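Local coordinates for protein AAR187Cp (Eremothecium gossypii, PDB 3ZIL) that probably regulates the establishment of sister-chromatid cohesion as the cohesin-associated factor Wpl1, of which this chain is the all-helical, C-terminal Wap1 part, at residues Leu46-Asp49 with Met50-Glu54; Pro36-Arg39 with Arg40-Leu44; Ala126-Arg129 with Leu130-Leu133; Cys57-Ile60 with Val61-His65; Ser269-Glu272 with Ile273-Asn276. All blocks are in the same frame, centred on the assembly; numbering follows the deposited sequence.

In the fold
Contacts 1 to 4 gather at the N-terminal end of the elongated helical chain, whereas contact 5 lies far off at the start of helix 272-289. Contacts 2 and 1 follow one another along helix 36-52, their centres about 15 Å apart. Contact 1 meets contact 4, on the next helix, through Met-50 packing on Cys-57 and Ile-60, with centres about 12 Å apart. Contact 3 touches contact 2, Val-131 lying against Arg-40 and Asn-41 and Ala-126 O taking a weak bond from Arg-40 NH2, at about 11 Å between centres. Contacts 2 and 5 fall on opposite sides of the chain's centre, about 51 Å apart; Asn-276 of contact 5 packs against the bound peptide.

Contact 1 (Leu46-Asp49 with Met50-Glu54); sequences LCLD and MMNNE
The backbone N of Met-51 donates to Cys-47 O at 2.7 Å, and an N-H...O angle of 169° makes this a nearly straight i to i+4 bond. Met-50 N to Leu-46 O, at 2.9 Å, and Asn-52 N to Leu-48 O repeat the pattern, the latter more bent at 137°, as helix 36-52 runs toward its end. Two side-chain pairs accompany these bonds. The Leu-46 isobutyl end slants across the Met-50 thioether, its CD1 methyl 3.8 Å from Met-50 SD. Met-50 CG lies anti to the carbonyl carbon (chi1 -71°), which holds it 3.1 Å from Leu-46 O; the bend at chi3 turns only the terminal CE methyl away. Two residues on, Leu-48 and Asn-52 lie alongside each other, with Asn-52 ND2 at 4.0 Å from Leu-48 CG; the amide's OD1 turns to Lys-141 for its hydrogen bond. Asn-53 then leaves helical backbone angles and serves as N-cap of the following helix, its OD1 accepting from Leu-56 N while ND2 donates to Tyr-20 OH. Helix 54-72 packs on Leu-46 and Met-50, helix 81-93 on Cys-47 and Met-51, and helix 129-141 on Leu-48, while Asn-52 stays at the surface.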
loop_
_atom_site.group_PDB
_atom_site.type_symbol
_atom_site.label_atom_id
_atom_site.label_comp_id
_atom_site.label_asym_id
_atom_site.label_seq_id
_atom_site.Cartn_x
_atom_site.Cartn_y
_atom_site.Cartn_z
ATOM N N LEU A 46 -21.043 -25.450 6.902
ATOM C CA LEU A 46 -19.720 -25.729 7.480
ATOM C C LEU A 46 -19.098 -24.521 8.222
ATOM O O LEU A 46 -18.553 -24.671 9.366
ATOM C CB LEU A 46 -18.782 -26.204 6.383
ATOM C CG LEU A 46 -17.286 -26.311 6.692
ATOM C CD1 LEU A 46 -17.093 -27.354 7.783
ATOM C CD2 LEU A 46 -16.406 -26.526 5.423
ATOM N N CYS A 47 -19.175 -23.359 7.561
ATOM C CA CYS A 47 -18.594 -22.101 8.071
ATOM C C CYS A 47 -19.319 -21.807 9.370
ATOM O O CYS A 47 -18.710 -21.451 10.385
ATOM C CB CYS A 47 -18.770 -20.952 7.070
ATOM S SG CYS A 47 -17.733 -21.231 5.588
ATOM N N LEU A 48 -20.631 -21.981 9.343
ATOM C CA LEU A 48 -21.441 -21.592 10.527
ATOM C C LEU A 48 -21.164 -22.515 11.762
ATOM O O LEU A 48 -20.970 -22.034 12.874
ATOM C CB LEU A 48 -22.901 -21.452 10.157
ATOM C CG LEU A 48 -23.801 -20.709 11.174
ATOM C CD1 LEU A 48 -23.411 -19.257 11.480
ATOM C CD2 LEU A 48 -25.200 -20.721 10.608
ATOM N N ASP A 49 -21.029 -23.821 11.534
ATOM C CA ASP A 49 -20.527 -24.762 12.549
ATOM C C ASP A 49 -19.139 -24.372 13.099
ATOM O O ASP A 49 -18.889 -24.386 14.328
ATOM C CB ASP A 49 -20.508 -26.172 11.955
ATOM C CG ASP A 49 -21.919 -26.692 11.651
ATOM O OD1 ASP A 49 -22.902 -26.059 12.057
ATOM O OD2 ASP A 49 -22.071 -27.723 10.998
ATOM N N MET A 50 -18.227 -24.035 12.201
ATOM C CA MET A 50 -16.837 -23.729 12.573
ATOM C C MET A 50 -16.833 -22.455 13.351
ATOM O O MET A 50 -16.184 -22.369 14.369
ATOM C CB MET A 50 -15.976 -23.506 11.312
ATOM C CG MET A 50 -15.719 -24.789 10.556
ATOM S SD MET A 50 -14.839 -24.594 8.985
ATOM C CE MET A 50 -13.298 -24.133 9.737
ATOM N N MET A 51 -17.567 -21.461 12.866
ATOM C CA MET A 51 -17.778 -20.196 13.594
ATOM C C MET A 51 -18.357 -20.478 14.982
ATOM O O MET A 51 -17.922 -19.860 15.918
ATOM C CB MET A 51 -18.680 -19.208 12.819
ATOM C CG MET A 51 -18.803 -17.864 13.527
ATOM S SD MET A 51 -17.262 -16.867 13.442
ATOM C CE MET A 51 -17.462 -16.063 11.838
ATOM N N ASN A 52 -19.260 -21.474 15.123
ATOM C CA ASN A 52 -19.883 -21.756 16.409
ATOM C C ASN A 52 -19.116 -22.769 17.311
ATOM O O ASN A 52 -19.444 -22.934 18.493
ATOM C CB ASN A 52 -21.352 -22.220 16.170
ATOM C CG ASN A 52 -22.279 -21.073 15.697
ATOM O OD1 ASN A 52 -21.942 -19.882 15.799
ATOM N ND2 ASN A 52 -23.419 -21.432 15.099
ATOM N N ASN A 53 -18.108 -23.462 16.767
ATOM C CA ASN A 53 -17.532 -24.604 17.471
ATOM C C ASN A 53 -16.016 -24.706 17.222
ATOM O O ASN A 53 -15.554 -25.236 16.185
ATOM C CB ASN A 53 -18.314 -25.909 17.119
ATOM C CG ASN A 53 -17.723 -27.130 17.790
ATOM O OD1 ASN A 53 -16.720 -27.013 18.472
ATOM N ND2 ASN A 53 -18.309 -28.303 17.589
ATOM N N GLU A 54 -15.246 -24.134 18.155
ATOM C CA GLU A 54 -13.786 -24.107 18.104
ATOM C C GLU A 54 -13.260 -25.557 18.107
ATOM O O GLU A 54 -12.266 -25.893 17.472
ATOM C CB GLU A 54 -13.261 -23.251 19.294
ATOM C CG GLU A 54 -11.747 -23.099 19.432
ATOM C CD GLU A 54 -11.100 -22.385 18.237
ATOM O OE1 GLU A 54 -11.474 -21.231 17.948
ATOM O OE2 GLU A 54 -10.216 -22.972 17.564
#

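Contact 2 (Pro36-Arg39 with Arg40-Leu44); sequences PEHR and RNNML
This is a local i to i+3 and i to i+4 contact within the opening turns of helix 36-52, near the N-terminal end of the fold, and its two segments are joined by regular backbone bonds. Arg-40 N to Pro-36 O and Met-43 N to Arg-39 O both measure 2.8 Å. Side chains add further contacts. Arg-39 and Met-43 run alongside each other in the same direction, and the Met-43 CE methyl sits over one face of the Arg-39 guanidinium, 3.8 Å from NH1 and offset toward the rim. The extended Arg-39 chain, with CG opposite the backbone N (chi1 171°), carries the group to the carbonyls of Trp-71, Cys-72 and Gly-75, and it also makes a cation-pi contact with Trp-71. On another side of the helix, a water donates to Glu-37 OE2 at 2.9 Å and accepts from Asn-41 ND2 at 3.2 Å, bridging the two side chains. Glu-37 OE2 stays 4.4 Å from Arg-40 NH2 and well out of its plane, so only general attraction is supported there. Asn-42 ND2 lies above one His-38 ring face, while its OD1 bonds Ser-29 OG. Met-43 is buried against helices 54-72 and 81-93, whereas Glu-37 is exposed. With Thr-35 OG1 accepting from His-38 N, this is consistent with the capped, partly buried first turns of a helix in an all-alpha fold.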
loop_
_atom_site.group_PDB
_atom_site.type_symbol
_atom_site.label_atom_id
_atom_site.label_comp_id
_atom_site.label_asym_id
_atom_site.label_seq_id
_atom_site.Cartn_x
_atom_site.Cartn_y
_atom_site.Cartn_z
ATOM N N PRO A 36 -24.111 -25.932 -8.025
ATOM C CA PRO A 36 -23.346 -24.977 -7.216
ATOM C C PRO A 36 -24.121 -24.458 -5.980
ATOM O O PRO A 36 -23.500 -24.095 -4.986
ATOM C CB PRO A 36 -23.017 -23.847 -8.210
ATOM C CG PRO A 36 -23.099 -24.495 -9.566
ATOM C CD PRO A 36 -24.221 -25.507 -9.440
ATOM N N GLU A 37 -25.450 -24.440 -6.039
ATOM C CA GLU A 37 -26.271 -24.008 -4.884
ATOM C C GLU A 37 -26.109 -24.968 -3.677
ATOM O O GLU A 37 -26.010 -24.525 -2.529
ATOM C CB GLU A 37 -27.763 -23.898 -5.275
ATOM C CG GLU A 37 -28.651 -23.246 -4.199
ATOM C CD GLU A 37 -30.153 -23.283 -4.517
ATOM O OE1 GLU A 37 -30.576 -24.091 -5.375
ATOM O OE2 GLU A 37 -30.920 -22.541 -3.876
ATOM N N HIS A 38 -26.136 -26.279 -3.943
ATOM C CA HIS A 38 -26.007 -27.294 -2.919
ATOM C C HIS A 38 -24.621 -27.192 -2.328
ATOM O O HIS A 38 -24.435 -27.249 -1.104
ATOM C CB HIS A 38 -26.257 -28.689 -3.502
ATOM C CG HIS A 38 -26.202 -29.820 -2.467
ATOM N ND1 HIS A 38 -27.301 -30.225 -1.752
ATOM C CD2 HIS A 38 -25.146 -30.653 -2.057
ATOM C CE1 HIS A 38 -26.959 -31.254 -0.932
ATOM N NE2 HIS A 38 -25.645 -31.522 -1.123
ATOM N N ARG A 39 -23.614 -27.119 -3.188
ATOM C CA ARG A 39 -22.225 -26.905 -2.722
ATOM C C ARG A 39 -22.182 -25.695 -1.797
ATOM O O ARG A 39 -21.724 -25.769 -0.609
ATOM C CB ARG A 39 -21.279 -26.737 -3.909
ATOM C CG ARG A 39 -19.843 -26.289 -3.538
ATOM C CD ARG A 39 -18.898 -26.335 -4.773
ATOM N NE ARG A 39 -17.676 -25.510 -4.697
ATOM C CZ ARG A 39 -16.598 -25.723 -3.945
ATOM N NH1 ARG A 39 -16.546 -26.719 -3.021
ATOM N NH2 ARG A 39 -15.565 -24.867 -4.058
ATOM N N ARG A 40 -22.667 -24.577 -2.335
ATOM C CA ARG A 40 -22.709 -23.334 -1.546
ATOM C C ARG A 40 -23.388 -23.539 -0.171
ATOM O O ARG A 40 -22.951 -22.946 0.832
ATOM C CB ARG A 40 -23.412 -22.216 -2.300
ATOM C CG ARG A 40 -23.434 -20.943 -1.497
ATOM C CD ARG A 40 -24.144 -19.809 -2.201
ATOM N NE ARG A 40 -25.612 -19.769 -2.296
ATOM C CZ ARG A 40 -26.487 -20.418 -1.568
ATOM N NH1 ARG A 40 -26.078 -21.234 -0.614
ATOM N NH2 ARG A 40 -27.788 -20.239 -1.800
ATOM N N ASN A 41 -24.466 -24.334 -0.163
ATOM C CA ASN A 41 -25.246 -24.534 1.044
ATOM C C ASN A 41 -24.513 -25.383 2.075
ATOM O O ASN A 41 -24.539 -25.070 3.290
ATOM C CB ASN A 41 -26.639 -25.103 0.704
ATOM C CG ASN A 41 -27.586 -24.008 0.131
ATOM O OD1 ASN A 41 -27.180 -22.861 -0.077
ATOM N ND2 ASN A 41 -28.796 -24.362 -0.147
ATOM N N ASN A 42 -23.833 -26.435 1.602
ATOM C CA ASN A 42 -23.000 -27.211 2.501
ATOM C C ASN A 42 -21.881 -26.297 3.020
ATOM O O ASN A 42 -21.518 -26.400 4.185
ATOM C CB ASN A 42 -22.373 -28.446 1.823
ATOM C CG ASN A 42 -23.423 -29.563 1.568
ATOM O OD1 ASN A 42 -23.145 -30.539 0.938
ATOM N ND2 ASN A 42 -24.589 -29.393 2.070
ATOM N N MET A 43 -21.313 -25.463 2.160
ATOM C CA MET A 43 -20.126 -24.630 2.638
ATOM C C MET A 43 -20.642 -23.660 3.723
ATOM O O MET A 43 -19.959 -23.381 4.756
ATOM C CB MET A 43 -19.431 -23.895 1.452
ATOM C CG MET A 43 -18.151 -23.094 1.903
ATOM S SD MET A 43 -17.476 -22.401 0.336
ATOM C CE MET A 43 -16.880 -23.837 -0.562
ATOM N N LEU A 44 -21.834 -23.122 3.487
ATOM C CA LEU A 44 -22.441 -22.232 4.488
ATOM C C LEU A 44 -22.619 -22.872 5.853
ATOM O O LEU A 44 -22.255 -22.317 6.934
ATOM C CB LEU A 44 -23.769 -21.644 3.968
ATOM C CG LEU A 44 -24.622 -20.787 4.949
ATOM C CD1 LEU A 44 -23.718 -19.596 5.366
ATOM C CD2 LEU A 44 -25.931 -20.287 4.340
HETATM O O HOH W 1 -31.298 -22.573 -0.993
#

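Contact 3 (Ala126-Arg129 with Leu130-Leu133); sequences AGSR and LVKL
Gly-127 is almost fully extended (phi 171°, psi 176°), and from Ser-128, the N-cap, the chain turns into helix 129-141, so that Lys-132 N reaches Ser-128 O at 3.0 Å and Leu-133 N reaches Arg-129 O at 2.9 Å. Ser-128 places OG between its own backbone N and carbonyl carbon (chi1 74°), from where it accepts from Val-131 N at 3.1 Å. That oxygen also lies 3.4 Å from the Val-131 CG2 methyl, while CG1 faces Gly-127 CA. Lys-132 folds back along the loop: its CG passes 3.4 Å from Ser-128 O, and bends at chi3 and chi4 bring NZ to Gly-127 O in a weak bond of 3.2 Å. Farther round the helix, the Leu-133 CD2 methyl sits over the centre of the Arg-129 guanidinium, 3.4 Å from CZ, a purely apolar cover for one face of the cation. Beyond the segments, Val-131 packs on Arg-40 and Asn-41 of helix 36-52. Serine hydroxyl and lysine ammonium do different work here: the first gives a first-turn N-H an acceptor, the usual role of an N-cap side chain, and the second adds a modest polar tie from the helix back to the loop.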
loop_
_atom_site.group_PDB
_atom_site.type_symbol
_atom_site.label_atom_id
_atom_site.label_comp_id
_atom_site.label_asym_id
_atom_site.label_seq_id
_atom_site.Cartn_x
_atom_site.Cartn_y
_atom_site.Cartn_z
ATOM N N ALA A 126 -29.942 -15.842 -2.725
ATOM C CA ALA A 126 -30.943 -16.756 -3.317
ATOM C C ALA A 126 -30.986 -18.011 -2.447
ATOM O O ALA A 126 -29.971 -18.681 -2.289
ATOM C CB ALA A 126 -30.482 -17.164 -4.711
ATOM N N GLY A 127 -32.111 -18.347 -1.847
ATOM C CA GLY A 127 -32.153 -19.634 -1.159
ATOM C C GLY A 127 -33.382 -19.854 -0.332
ATOM O O GLY A 127 -34.216 -18.966 -0.210
ATOM N N SER A 128 -33.505 -21.041 0.247
ATOM C CA SER A 128 -34.585 -21.264 1.210
ATOM C C SER A 128 -34.584 -20.192 2.351
ATOM O O SER A 128 -33.615 -19.401 2.554
ATOM C CB SER A 128 -34.460 -22.650 1.796
ATOM O OG SER A 128 -33.377 -22.691 2.709
ATOM N N ARG A 129 -35.643 -20.204 3.134
ATOM C CA ARG A 129 -35.731 -19.357 4.317
ATOM C C ARG A 129 -34.629 -19.649 5.302
ATOM O O ARG A 129 -33.982 -18.743 5.863
ATOM C CB ARG A 129 -37.102 -19.525 5.020
ATOM C CG ARG A 129 -37.230 -18.767 6.345
ATOM C CD ARG A 129 -38.002 -19.565 7.395
ATOM N NE ARG A 129 -38.095 -18.940 8.726
ATOM C CZ ARG A 129 -37.707 -19.510 9.873
ATOM N NH1 ARG A 129 -37.157 -20.725 9.873
ATOM N NH2 ARG A 129 -37.857 -18.857 11.030
ATOM N N LEU A 130 -34.442 -20.927 5.611
ATOM C CA LEU A 130 -33.395 -21.281 6.577
ATOM C C LEU A 130 -31.952 -20.905 6.095
ATOM O O LEU A 130 -31.100 -20.545 6.953
ATOM C CB LEU A 130 -33.461 -22.733 6.936
ATOM C CG LEU A 130 -32.571 -23.202 8.093
ATOM C CD1 LEU A 130 -32.714 -22.329 9.353
ATOM C CD2 LEU A 130 -32.900 -24.656 8.417
ATOM N N VAL A 131 -31.703 -21.049 4.761
ATOM C CA VAL A 131 -30.441 -20.684 4.105
ATOM C C VAL A 131 -30.222 -19.193 4.389
ATOM O O VAL A 131 -29.146 -18.796 4.867
ATOM C CB VAL A 131 -30.397 -21.066 2.590
ATOM C CG1 VAL A 131 -29.332 -20.224 1.851
ATOM C CG2 VAL A 131 -30.040 -22.559 2.378
ATOM N N LYS A 132 -31.257 -18.363 4.156
ATOM C CA LYS A 132 -31.143 -16.923 4.326
ATOM C C LYS A 132 -30.930 -16.549 5.795
ATOM O O LYS A 132 -30.094 -15.686 6.125
ATOM C CB LYS A 132 -32.395 -16.215 3.802
ATOM C CG LYS A 132 -32.559 -16.154 2.309
ATOM C CD LYS A 132 -33.988 -15.667 2.049
ATOM C CE LYS A 132 -34.011 -14.821 0.804
ATOM N NZ LYS A 132 -34.542 -15.752 -0.173
ATOM N N LEU A 133 -31.675 -17.193 6.698
ATOM C CA LEU A 133 -31.416 -16.991 8.142
ATOM C C LEU A 133 -30.007 -17.388 8.518
ATOM O O LEU A 133 -29.362 -16.704 9.319
ATOM C CB LEU A 133 -32.341 -17.817 9.003
ATOM C CG LEU A 133 -33.447 -17.220 9.857
ATOM C CD1 LEU A 133 -33.989 -15.879 9.369
ATOM C CD2 LEU A 133 -34.515 -18.305 9.942
#

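Contact 4 (Cys57-Ile60 with Val61-His65); sequences CQYI and VKYRH
The rings of Tyr-59 and Tyr-63 form an oblique aromatic contact, their planes at 58° and their centroids 5.4 Å apart. Tyr-59 CD2 comes up near the plane of the Tyr-63 ring at its edge, 3.5 Å from Tyr-63 CD2, while Tyr-63 CB lies over one face of the Tyr-59 ring. Lys-62 CB covers one face of Tyr-63 above its centre, and Val-61 CG2 does the same for His-65. Tyr-59 has CG anti to its N atom (chi1 177°), which swings the ring forward along the helix until OH lies 3.3 Å from Arg-64 CD, near the plane and edge of that guanidinium. The backbone of this helix widens here, in a pi-type turn at 61-64. Lys-62 N to Gln-58 O is an ordinary bond of 2.8 Å, but Ile-60 O receives Arg-64 N at 2.9 Å together with a weak bond from Tyr-63 N at 3.4 Å. The Arg-64 guanidinium forms salt bridges to Glu-67 and Asp-25, and His-65 NE2 bonds Ile-94 O. Two carboxylates would thus be expected to hold the arginine charge and fix its rotation, leaving its methylene CD to meet the phenol; the link between Tyr-59 and Arg-64 is one of van der Waals contact rather than hydrogen bonding.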
loop_
_atom_site.group_PDB
_atom_site.type_symbol
_atom_site.label_atom_id
_atom_site.label_comp_id
_atom_site.label_asym_id
_atom_site.label_seq_id
_atom_site.Cartn_x
_atom_site.Cartn_y
_atom_site.Cartn_z
ATOM N N CYS A 57 -13.212 -26.908 14.679
ATOM C CA CYS A 57 -12.067 -26.293 14.035
ATOM C C CYS A 57 -10.755 -27.006 14.383
ATOM O O CYS A 57 -9.955 -27.246 13.510
ATOM C CB CYS A 57 -11.963 -24.793 14.331
ATOM S SG CYS A 57 -13.312 -23.755 13.693
ATOM N N GLN A 58 -10.537 -27.336 15.647
ATOM C CA GLN A 58 -9.324 -28.028 16.091
ATOM C C GLN A 58 -9.241 -29.400 15.447
ATOM O O GLN A 58 -8.227 -29.771 14.831
ATOM C CB GLN A 58 -9.297 -28.112 17.625
ATOM C CG GLN A 58 -8.788 -26.842 18.305
ATOM C CD GLN A 58 -9.286 -26.703 19.756
ATOM O OE1 GLN A 58 -10.462 -26.393 20.007
ATOM N NE2 GLN A 58 -8.388 -26.924 20.719
ATOM N N TYR A 59 -10.369 -30.099 15.488
ATOM C CA TYR A 59 -10.517 -31.375 14.819
ATOM C C TYR A 59 -10.097 -31.320 13.330
ATOM O O TYR A 59 -9.220 -32.086 12.873
ATOM C CB TYR A 59 -11.947 -31.910 14.984
ATOM C CG TYR A 59 -12.113 -33.201 14.239
ATOM C CD1 TYR A 59 -12.491 -33.178 12.905
ATOM C CD2 TYR A 59 -11.828 -34.451 14.840
ATOM C CE1 TYR A 59 -12.606 -34.333 12.169
ATOM C CE2 TYR A 59 -11.957 -35.646 14.108
ATOM C CZ TYR A 59 -12.335 -35.557 12.748
ATOM O OH TYR A 59 -12.501 -36.636 11.908
ATOM N N ILE A 60 -10.724 -30.433 12.558
ATOM C CA ILE A 60 -10.335 -30.238 11.138
ATOM C C ILE A 60 -8.833 -30.045 11.011
ATOM O O ILE A 60 -8.129 -30.677 10.179
ATOM C CB ILE A 60 -11.120 -29.057 10.500
ATOM C CG1 ILE A 60 -12.611 -29.401 10.405
ATOM C CG2 ILE A 60 -10.527 -28.677 9.138
ATOM C CD1 ILE A 60 -13.508 -28.152 10.182
ATOM N N VAL A 61 -8.281 -29.185 11.844
ATOM C CA VAL A 61 -6.913 -28.777 11.552
ATOM C C VAL A 61 -6.005 -29.949 11.911
ATOM O O VAL A 61 -5.051 -30.252 11.164
ATOM C CB VAL A 61 -6.584 -27.455 12.307
ATOM C CG1 VAL A 61 -5.090 -27.270 12.490
ATOM C CG2 VAL A 61 -7.192 -26.285 11.554
ATOM N N LYS A 62 -6.329 -30.679 13.001
ATOM C CA LYS A 62 -5.435 -31.807 13.376
ATOM C C LYS A 62 -5.497 -32.992 12.478
ATOM O O LYS A 62 -4.529 -33.727 12.395
ATOM C CB LYS A 62 -5.725 -32.361 14.789
ATOM C CG LYS A 62 -5.530 -31.351 15.909
ATOM C CD LYS A 62 -5.850 -31.939 17.292
ATOM C CE LYS A 62 -4.804 -32.976 17.698
ATOM N NZ LYS A 62 -4.385 -32.886 19.132
ATOM N N TYR A 63 -6.672 -33.264 11.923
ATOM C CA TYR A 63 -6.934 -34.550 11.344
ATOM C C TYR A 63 -7.473 -34.521 9.952
ATOM O O TYR A 63 -7.320 -35.526 9.279
ATOM C CB TYR A 63 -7.967 -35.337 12.137
ATOM C CG TYR A 63 -7.572 -35.590 13.541
ATOM C CD1 TYR A 63 -6.396 -36.279 13.849
ATOM C CD2 TYR A 63 -8.399 -35.158 14.590
ATOM C CE1 TYR A 63 -6.032 -36.502 15.164
ATOM C CE2 TYR A 63 -8.081 -35.406 15.886
ATOM C CZ TYR A 63 -6.908 -36.084 16.158
ATOM O OH TYR A 63 -6.604 -36.297 17.449
ATOM N N ARG A 64 -8.192 -33.461 9.553
ATOM C CA ARG A 64 -8.738 -33.438 8.201
ATOM C C ARG A 64 -8.454 -32.164 7.407
ATOM O O ARG A 64 -9.227 -31.792 6.576
ATOM C CB ARG A 64 -10.251 -33.788 8.253
ATOM C CG ARG A 64 -10.380 -35.145 8.922
ATOM C CD ARG A 64 -11.782 -35.677 8.881
ATOM N NE ARG A 64 -12.207 -35.940 7.525
ATOM C CZ ARG A 64 -13.400 -36.433 7.222
ATOM N NH1 ARG A 64 -14.284 -36.718 8.177
ATOM N NH2 ARG A 64 -13.703 -36.623 5.966
ATOM N N HIS A 65 -7.351 -31.484 7.702
ATOM C CA HIS A 65 -7.119 -30.189 7.152
ATOM C C HIS A 65 -7.017 -30.250 5.615
ATOM O O HIS A 65 -7.694 -29.499 4.882
ATOM C CB HIS A 65 -5.870 -29.605 7.795
ATOM C CG HIS A 65 -5.824 -28.097 7.774
ATOM N ND1 HIS A 65 -4.800 -27.380 8.318
ATOM C CD2 HIS A 65 -6.742 -27.154 7.232
ATOM C CE1 HIS A 65 -5.054 -26.060 8.144
ATOM N NE2 HIS A 65 -6.245 -25.936 7.455
#

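Contact 5 (Ser269-Glu272 with Ile273-Asn276); sequences SISE and IKTN
Thr-275 turns its side chain back onto the loop before helix 272-289. CB lies 3.2 Å from Ser-271 O, and at the tip OG1 donates to that same oxygen at 2.7 Å, approaching nearly head-on to the carbonyl (C=O...donor angle 164°). The torsion explains the reach: OG1 stands opposite the carbonyl carbon of Thr-275 (chi1 -68°), on the side of the preceding turn. Ser-269 comes close as well, its OG 3.1 Å from Thr-275 OG1. Ser-271 O receives a weak second bond from Thr-275 N, so one residue grips this carbonyl with both its hydroxyl and its amide. Ser-271 is also the N-cap: its OG accepts from Lys-274 N at 2.9 Å with an angle of 156°, and lies 3.3 Å from Lys-274 CB. Upstream, Ser-269 OG accepts from Ser-271 N at 3.1 Å, an ST turn directly before the cap. The helix proper continues with Asn-276 N to Glu-272 O, and the side chains also meet, Asn-276 ND2 lying 3.7 Å from Glu-272 CG. Helix 264-267 lies against the loop: its Asn-265 bonds Ser-269 OG and touches Ser-271 and Lys-274, while Asn-276 packs against an acidic side chain of the bound peptide; the capped turn thus joins helix 264-267 to helix 272-289.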
loop_
_atom_site.group_PDB
_atom_site.type_symbol
_atom_site.label_atom_id
_atom_site.label_comp_id
_atom_site.label_asym_id
_atom_site.label_seq_id
_atom_site.Cartn_x
_atom_site.Cartn_y
_atom_site.Cartn_z
ATOM N N SER A 269 9.553 19.823 16.199
ATOM C CA SER A 269 8.235 19.111 16.230
ATOM C C SER A 269 8.129 18.106 17.392
ATOM O O SER A 269 9.067 17.384 17.703
ATOM C CB SER A 269 7.923 18.367 14.927
ATOM O OG SER A 269 6.584 17.861 14.942
ATOM N N ILE A 270 6.958 18.086 18.010
ATOM C CA ILE A 270 6.647 17.148 19.081
ATOM C C ILE A 270 5.476 16.225 18.581
ATOM O O ILE A 270 4.770 15.570 19.377
ATOM C CB ILE A 270 6.385 17.939 20.408
ATOM C CG1 ILE A 270 7.698 18.577 20.948
ATOM C CG2 ILE A 270 5.669 17.099 21.461
ATOM C CD1 ILE A 270 8.532 17.752 21.929
ATOM N N SER A 271 5.293 16.178 17.253
ATOM C CA SER A 271 4.227 15.383 16.631
ATOM C C SER A 271 4.880 14.292 15.764
ATOM O O SER A 271 5.651 14.596 14.850
ATOM C CB SER A 271 3.283 16.280 15.799
ATOM O OG SER A 271 2.320 15.507 15.054
ATOM N N GLU A 272 4.595 13.030 16.077
ATOM C CA GLU A 272 5.109 11.904 15.315
ATOM C C GLU A 272 4.365 11.868 14.015
ATOM O O GLU A 272 4.955 11.599 12.964
ATOM C CB GLU A 272 4.879 10.566 16.022
ATOM C CG GLU A 272 4.893 9.413 15.018
ATOM C CD GLU A 272 4.743 8.023 15.627
ATOM O OE1 GLU A 272 5.514 7.685 16.550
ATOM O OE2 GLU A 272 3.868 7.255 15.149
ATOM N N ILE A 273 3.058 12.097 14.084
ATOM C CA ILE A 273 2.258 12.076 12.865
ATOM C C ILE A 273 2.734 13.217 11.929
ATOM O O ILE A 273 2.985 13.008 10.725
ATOM C CB ILE A 273 0.720 12.013 13.124
ATOM C CG1 ILE A 273 -0.071 12.640 11.958
ATOM C CG2 ILE A 273 0.360 12.629 14.489
ATOM C CD1 ILE A 273 -1.406 11.964 11.636
ATOM N N LYS A 274 2.927 14.410 12.472
ATOM C CA LYS A 274 3.259 15.449 11.545
ATOM C C LYS A 274 4.696 15.261 10.962
ATOM O O LYS A 274 4.954 15.646 9.838
ATOM C CB LYS A 274 2.993 16.840 12.090
ATOM C CG LYS A 274 1.525 17.295 12.111
ATOM C CD LYS A 274 1.499 18.815 12.330
ATOM C CE LYS A 274 0.405 19.312 13.260
ATOM N NZ LYS A 274 0.185 20.792 13.060
ATOM N N THR A 275 5.584 14.633 11.711
ATOM C CA THR A 275 6.973 14.547 11.345
ATOM C C THR A 275 7.166 13.510 10.246
ATOM O O THR A 275 7.709 13.822 9.215
ATOM C CB THR A 275 7.835 14.236 12.566
ATOM O OG1 THR A 275 7.793 15.387 13.419
ATOM C CG2 THR A 275 9.273 13.998 12.156
ATOM N N ASN A 276 6.664 12.301 10.483
ATOM C CA ASN A 276 6.627 11.289 9.464
ATOM C C ASN A 276 5.958 11.696 8.172
ATOM O O ASN A 276 6.436 11.372 7.098
ATOM C CB ASN A 276 6.034 10.012 10.000
ATOM C CG ASN A 276 6.961 9.333 10.958
ATOM O OD1 ASN A 276 8.183 9.597 10.969
ATOM N ND2 ASN A 276 6.405 8.453 11.784
#